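Local coordinates for ABC transporter substrate-binding protein-branched chain amino acid transport (Streptococcus pneumoniae, PDB 4GNR) that binds isoleucine and probably delivers branched-chain amino acids to an ABC transporter for uptake into the cell, at residues I200-V213 against I225-Q239. Sequence-based numbering, arbitrary orientation. Where two conformers were deposited one is given.
With ILE (isoleucine), chain B.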
loop_
_atom_site.group_PDB
_atom_site.type_symbol
_atom_site.label_atom_id
_atom_site.label_comp_id
_atom_site.label_asym_id
_atom_site.label_seq_id
_atom_site.Cartn_x
_atom_site.Cartn_y
_atom_site.Cartn_z
ATOM N N ILE A 200 -16.410 -1.930 13.835
ATOM C CA ILE A 200 -15.242 -2.726 14.179
ATOM C C ILE A 200 -14.078 -2.209 13.296
ATOM O O ILE A 200 -14.208 -2.193 12.085
ATOM C CB ILE A 200 -15.411 -4.231 13.905
ATOM C CG1 ILE A 200 -16.676 -4.777 14.575
ATOM C CG2 ILE A 200 -14.180 -4.975 14.388
ATOM C CD1 ILE A 200 -16.885 -6.279 14.314
ATOM N N VAL A 201 -13.013 -1.748 13.924
ATOM C CA VAL A 201 -11.813 -1.246 13.232
ATOM C C VAL A 201 -10.805 -2.396 13.222
ATOM O O VAL A 201 -10.477 -2.911 14.287
ATOM C CB VAL A 201 -11.262 0.006 13.929
ATOM C CG1 VAL A 201 -9.955 0.429 13.304
ATOM C CG2 VAL A 201 -12.273 1.158 13.841
ATOM N N VAL A 202 -10.333 -2.774 12.027
ATOM C CA VAL A 202 -9.461 -3.934 11.846
ATOM C C VAL A 202 -8.172 -3.592 11.097
ATOM O O VAL A 202 -8.089 -3.722 9.881
ATOM C CB VAL A 202 -10.200 -5.088 11.094
ATOM C CG1 VAL A 202 -9.316 -6.349 10.999
ATOM C CG2 VAL A 202 -11.543 -5.428 11.777
ATOM N N PRO A 203 -7.135 -3.160 11.830
ATOM C CA PRO A 203 -5.832 -2.924 11.222
ATOM C C PRO A 203 -5.198 -4.307 10.924
ATOM O O PRO A 203 -4.982 -5.119 11.813
ATOM C CB PRO A 203 -5.062 -2.156 12.307
ATOM C CG PRO A 203 -6.102 -1.616 13.212
ATOM C CD PRO A 203 -7.162 -2.694 13.227
ATOM N N GLY A 204 -4.856 -4.507 9.663
ATOM C CA GLY A 204 -4.303 -5.764 9.206
ATOM C C GLY A 204 -4.325 -5.873 7.695
ATOM O O GLY A 204 -4.779 -4.969 6.980
ATOM N N TYR A 205 -3.773 -6.994 7.245
ATOM C CA TYR A 205 -3.638 -7.353 5.833
ATOM C C TYR A 205 -4.818 -8.204 5.333
ATOM O O TYR A 205 -5.582 -8.749 6.127
ATOM C CB TYR A 205 -2.300 -8.006 5.561
ATOM C CG TYR A 205 -1.092 -7.123 5.850
ATOM C CD1 TYR A 205 -0.957 -5.870 5.282
ATOM C CD2 TYR A 205 -0.041 -7.588 6.611
ATOM C CE1 TYR A 205 0.182 -5.108 5.492
ATOM C CE2 TYR A 205 1.121 -6.823 6.797
ATOM C CZ TYR A 205 1.223 -5.594 6.233
ATOM O OH TYR A 205 2.380 -4.869 6.431
ATOM N N TYR A 206 -4.895 -8.365 4.012
ATOM C CA TYR A 206 -6.066 -8.959 3.406
ATOM C C TYR A 206 -6.358 -10.393 3.780
ATOM O O TYR A 206 -7.528 -10.761 3.864
ATOM C CB TYR A 206 -6.048 -8.820 1.860
ATOM C CG TYR A 206 -4.962 -9.640 1.180
ATOM C CD1 TYR A 206 -5.176 -10.950 0.788
ATOM C CD2 TYR A 206 -3.719 -9.114 0.921
ATOM C CE1 TYR A 206 -4.194 -11.710 0.158
ATOM C CE2 TYR A 206 -2.730 -9.865 0.301
ATOM C CZ TYR A 206 -2.965 -11.160 -0.071
ATOM O OH TYR A 206 -1.959 -11.842 -0.721
ATOM N N ASN A 207 -5.339 -11.220 3.970
ATOM C CA ASN A 207 -5.598 -12.632 4.276
ATOM C C ASN A 207 -6.389 -12.792 5.536
ATOM O O ASN A 207 -7.275 -13.630 5.621
ATOM C CB ASN A 207 -4.342 -13.496 4.241
ATOM C CG ASN A 207 -4.068 -14.054 2.852
ATOM O OD1 ASN A 207 -4.979 -14.578 2.207
ATOM N ND2 ASN A 207 -2.821 -14.008 2.419
ATOM N N GLU A 208 -6.035 -12.017 6.555
ATOM C CA GLU A 208 -6.738 -12.062 7.820
ATOM C C GLU A 208 -8.018 -11.207 7.787
ATOM O O GLU A 208 -9.089 -11.664 8.200
ATOM C CB GLU A 208 -5.849 -11.632 8.981
ATOM C CG GLU A 208 -4.669 -12.564 9.249
ATOM C CD GLU A 208 -3.617 -12.563 8.133
ATOM O OE1 GLU A 208 -3.227 -11.476 7.670
ATOM O OE2 GLU A 208 -3.150 -13.682 7.788
ATOM N N ALA A 209 -7.903 -9.964 7.319
ATOM C CA ALA A 209 -9.059 -9.100 7.312
ATOM C C ALA A 209 -10.222 -9.678 6.514
ATOM O O ALA A 209 -11.366 -9.562 6.947
ATOM C CB ALA A 209 -8.679 -7.710 6.809
ATOM N N GLY A 210 -9.947 -10.268 5.364
ATOM C CA GLY A 210 -11.034 -10.829 4.572
ATOM C C GLY A 210 -11.721 -11.988 5.289
ATOM O O GLY A 210 -12.950 -12.128 5.263
ATOM N N LYS A 211 -10.926 -12.853 5.919
ATOM C CA LYS A 211 -11.487 -13.983 6.704
ATOM C C LYS A 211 -12.288 -13.465 7.909
ATOM O O LYS A 211 -13.313 -14.033 8.272
ATOM C CB LYS A 211 -10.378 -14.935 7.130
ATOM C CG LYS A 211 -9.727 -15.674 5.969
ATOM C CD LYS A 211 -8.623 -16.608 6.439
ATOM C CE LYS A 211 -7.862 -17.298 5.304
ATOM N NZ LYS A 211 -7.041 -16.329 4.512
ATOM N N ILE A 212 -11.810 -12.401 8.550
ATOM C CA ILE A 212 -12.523 -11.780 9.678
ATOM C C ILE A 212 -13.899 -11.280 9.207
ATOM O O ILE A 212 -14.910 -11.516 9.869
ATOM C CB ILE A 212 -11.689 -10.665 10.310
ATOM C CG1 ILE A 212 -10.501 -11.274 11.074
ATOM C CG2 ILE A 212 -12.560 -9.782 11.206
ATOM C CD1 ILE A 212 -9.433 -10.279 11.431
ATOM N N VAL A 213 -13.930 -10.579 8.076
ATOM C CA VAL A 213 -15.204 -10.096 7.530
ATOM C C VAL A 213 -16.140 -11.284 7.247
ATOM O O VAL A 213 -17.316 -11.277 7.592
ATOM C CB VAL A 213 -14.963 -9.278 6.254
ATOM C CG1 VAL A 213 -16.283 -9.015 5.542
ATOM C CG2 VAL A 213 -14.258 -7.969 6.630
ATOM N N ILE A 225 -17.333 -2.515 9.226
ATOM C CA ILE A 225 -15.954 -3.032 9.443
ATOM C C ILE A 225 -15.081 -2.037 8.658
ATOM O O ILE A 225 -15.306 -1.841 7.460
ATOM C CB ILE A 225 -15.765 -4.477 9.054
ATOM C CG1 ILE A 225 -16.628 -5.347 9.988
ATOM C CG2 ILE A 225 -14.280 -4.867 9.162
ATOM C CD1 ILE A 225 -16.641 -6.806 9.598
ATOM N N VAL A 226 -14.109 -1.425 9.340
ATOM C CA VAL A 226 -13.296 -0.358 8.775
ATOM C C VAL A 226 -11.825 -0.718 8.826
ATOM O O VAL A 226 -11.314 -1.142 9.867
ATOM C CB VAL A 226 -13.546 0.936 9.586
ATOM C CG1 VAL A 226 -12.830 2.139 8.951
ATOM C CG2 VAL A 226 -15.037 1.231 9.721
ATOM N N GLY A 227 -11.154 -0.533 7.701
ATOM C CA GLY A 227 -9.754 -0.880 7.595
ATOM C C GLY A 227 -8.884 0.207 7.023
ATOM O O GLY A 227 -9.332 1.244 6.533
ATOM N N GLY A 228 -7.578 -0.039 7.162
ATOM C CA GLY A 228 -6.574 0.780 6.526
ATOM C C GLY A 228 -6.353 0.289 5.081
ATOM O O GLY A 228 -7.130 -0.482 4.510
ATOM N N ASP A 229 -5.232 0.727 4.520
ATOM C CA ASP A 229 -4.930 0.431 3.119
ATOM C C ASP A 229 -4.766 -1.062 2.835
ATOM O O ASP A 229 -4.847 -1.479 1.676
ATOM C CB ASP A 229 -3.760 1.257 2.586
ATOM C CG ASP A 229 -2.384 0.910 3.197
ATOM O OD1 ASP A 229 -2.298 0.618 4.414
ATOM O OD2 ASP A 229 -1.368 1.008 2.437
ATOM N N GLY A 230 -4.539 -1.873 3.869
ATOM C CA GLY A 230 -4.443 -3.309 3.655
ATOM C C GLY A 230 -5.701 -3.962 3.085
ATOM O O GLY A 230 -5.630 -5.088 2.573
ATOM N N PHE A 231 -6.863 -3.305 3.176
ATOM C CA PHE A 231 -8.103 -3.861 2.609
ATOM C C PHE A 231 -8.188 -3.737 1.081
ATOM O O PHE A 231 -9.087 -4.314 0.494
ATOM C CB PHE A 231 -9.338 -3.156 3.200
ATOM C CG PHE A 231 -9.787 -3.616 4.566
ATOM C CD1 PHE A 231 -8.918 -4.038 5.567
ATOM C CD2 PHE A 231 -11.137 -3.463 4.894
ATOM C CE1 PHE A 231 -9.419 -4.366 6.842
ATOM C CE2 PHE A 231 -11.622 -3.789 6.146
ATOM C CZ PHE A 231 -10.762 -4.239 7.113
ATOM N N ASN A 232 -7.297 -2.971 0.445
ATOM C CA ASN A 232 -7.360 -2.818 -1.000
ATOM C C ASN A 232 -7.008 -4.117 -1.721
ATOM O O ASN A 232 -6.217 -4.922 -1.242
ATOM C CB ASN A 232 -6.405 -1.713 -1.471
ATOM C CG ASN A 232 -6.933 -0.347 -1.125
ATOM O OD1 ASN A 232 -7.718 0.235 -1.887
ATOM N ND2 ASN A 232 -6.497 0.189 -0.007
ATOM N N GLY A 233 -7.605 -4.240 -2.897
ATOM C CA GLY A 233 -7.388 -5.344 -3.814
ATOM C C GLY A 233 -8.522 -6.340 -3.889
ATOM O O GLY A 233 -9.305 -6.516 -2.958
ATOM N N GLU A 234 -8.569 -7.079 -4.993
ATOM C CA GLU A 234 -9.626 -8.077 -5.159
ATOM C C GLU A 234 -9.421 -9.331 -4.299
ATOM O O GLU A 234 -10.355 -10.098 -4.105
ATOM C CB GLU A 234 -9.785 -8.494 -6.616
ATOM C CG GLU A 234 -8.530 -9.111 -7.184
ATOM C CD GLU A 234 -8.698 -9.599 -8.610
ATOM O OE1 GLU A 234 -9.847 -9.911 -9.002
ATOM O OE2 GLU A 234 -7.679 -9.703 -9.329
ATOM N N GLU A 235 -8.224 -9.559 -3.773
ATOM C CA GLU A 235 -8.008 -10.762 -2.958
ATOM C C GLU A 235 -8.732 -10.591 -1.613
ATOM O O GLU A 235 -9.182 -11.569 -1.008
ATOM C CB GLU A 235 -6.531 -11.088 -2.810
ATOM C CG GLU A 235 -6.323 -12.401 -2.151
ATOM C CD GLU A 235 -7.016 -13.529 -2.904
ATOM O OE1 GLU A 235 -7.144 -13.424 -4.144
ATOM O OE2 GLU A 235 -7.427 -14.520 -2.259
ATOM N N PHE A 236 -8.818 -9.359 -1.121
ATOM C CA PHE A 236 -9.576 -9.103 0.116
ATOM C C PHE A 236 -11.046 -9.529 -0.112
ATOM O O PHE A 236 -11.649 -10.205 0.732
ATOM C CB PHE A 236 -9.515 -7.608 0.465
ATOM C CG PHE A 236 -10.514 -7.200 1.515
ATOM C CD1 PHE A 236 -10.318 -7.500 2.854
ATOM C CD2 PHE A 236 -11.676 -6.529 1.154
ATOM C CE1 PHE A 236 -11.247 -7.129 3.801
ATOM C CE2 PHE A 236 -12.609 -6.174 2.085
ATOM C CZ PHE A 236 -12.402 -6.477 3.428
ATOM N N VAL A 237 -11.613 -9.116 -1.242
ATOM C CA VAL A 237 -13.000 -9.446 -1.566
ATOM C C VAL A 237 -13.166 -10.966 -1.723
ATOM O O VAL A 237 -14.155 -11.545 -1.257
ATOM C CB VAL A 237 -13.490 -8.684 -2.813
ATOM C CG1 VAL A 237 -14.918 -9.136 -3.181
ATOM C CG2 VAL A 237 -13.443 -7.169 -2.578
ATOM N N GLN A 238 -12.205 -11.617 -2.362
ATOM C CA GLN A 238 -12.266 -13.079 -2.530
ATOM C C GLN A 238 -12.285 -13.794 -1.169
ATOM O O GLN A 238 -13.003 -14.777 -0.975
ATOM C CB GLN A 238 -11.115 -13.585 -3.376
ATOM C CG GLN A 238 -11.334 -13.304 -4.843
ATOM C CD GLN A 238 -10.108 -13.536 -5.698
ATOM O OE1 GLN A 238 -9.091 -14.049 -5.226
ATOM N NE2 GLN A 238 -10.185 -13.131 -6.959
ATOM N N GLN A 239 -11.480 -13.323 -0.228
ATOM C CA GLN A 239 -11.395 -13.893 1.133
ATOM C C GLN A 239 -12.702 -13.630 1.904
ATOM O O GLN A 239 -13.227 -14.510 2.597
ATOM C CB GLN A 239 -10.164 -13.363 1.884
ATOM C CG GLN A 239 -8.819 -13.792 1.268
ATOM C CD GLN A 239 -8.604 -15.276 1.319
ATOM O OE1 GLN A 239 -8.803 -15.894 2.357
ATOM N NE2 GLN A 239 -8.154 -15.855 0.216
HETATM N N ILE B . 0.893 -0.011 3.754
HETATM C CA ILE B . 1.118 -1.456 4.034
HETATM C C ILE B . 2.534 -1.646 4.568
HETATM O O ILE B . 2.898 -2.797 4.887
HETATM C CB ILE B . 0.667 -2.389 2.870
HETATM C CG1 ILE B . 1.180 -1.891 1.538
HETATM C CG2 ILE B . -0.942 -2.598 2.732
HETATM C CD1 ILE B . 0.833 -2.826 0.401
HETATM O OXT ILE B . 3.248 -0.629 4.696
HETATM O O HOH W 1 -6.482 -2.688 7.853
#
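Ile200 and Val201 pair in parallel with Ile225 and Val226 in neighbouring strands of a beta-alpha-beta unit whose connection is helix 206-218, in one lobe of this periplasmic-binding-protein fold. Two backbone bonds fix the register: Val226 N to Ile200 O and Val202 N to Val226 O, each 2.9 Å. Just beyond the strands a water joins the two loops, donating to Val202 O and Gly204 O and accepting from Gly228 N.

Apolar packing fills the space between sheet and helices. The Phe231 ring lies between Gly227 CA, 3.5 Å above the centre of one face, and Phe236 CE1 over the rim of the other, while Ala209 CB lies 3.4 Å from Phe231 CE1. Phe236, with CG anti to the backbone N (chi1 166°), reaches Gly210 and Val213. The axes of 206-213 and 234-239 approach to 7.7 Å, with Gly210 CA 3.8 Å from Gln239 CB.

As is usual in alpha/beta folds, the ligand lies beyond the strands' C-terminal ends: N-cap Tyr205 donates through OH to isoleucine O, and Asp229 OD2 accepts from its ammonium N.

Gln239 fits among Tyr206, Asn207, Gly210 and Lys211; Lys211 NZ, also bonded to Asn207 O, sits above the amide carbonyl plane, 2.8 Å from Gln239 OE1.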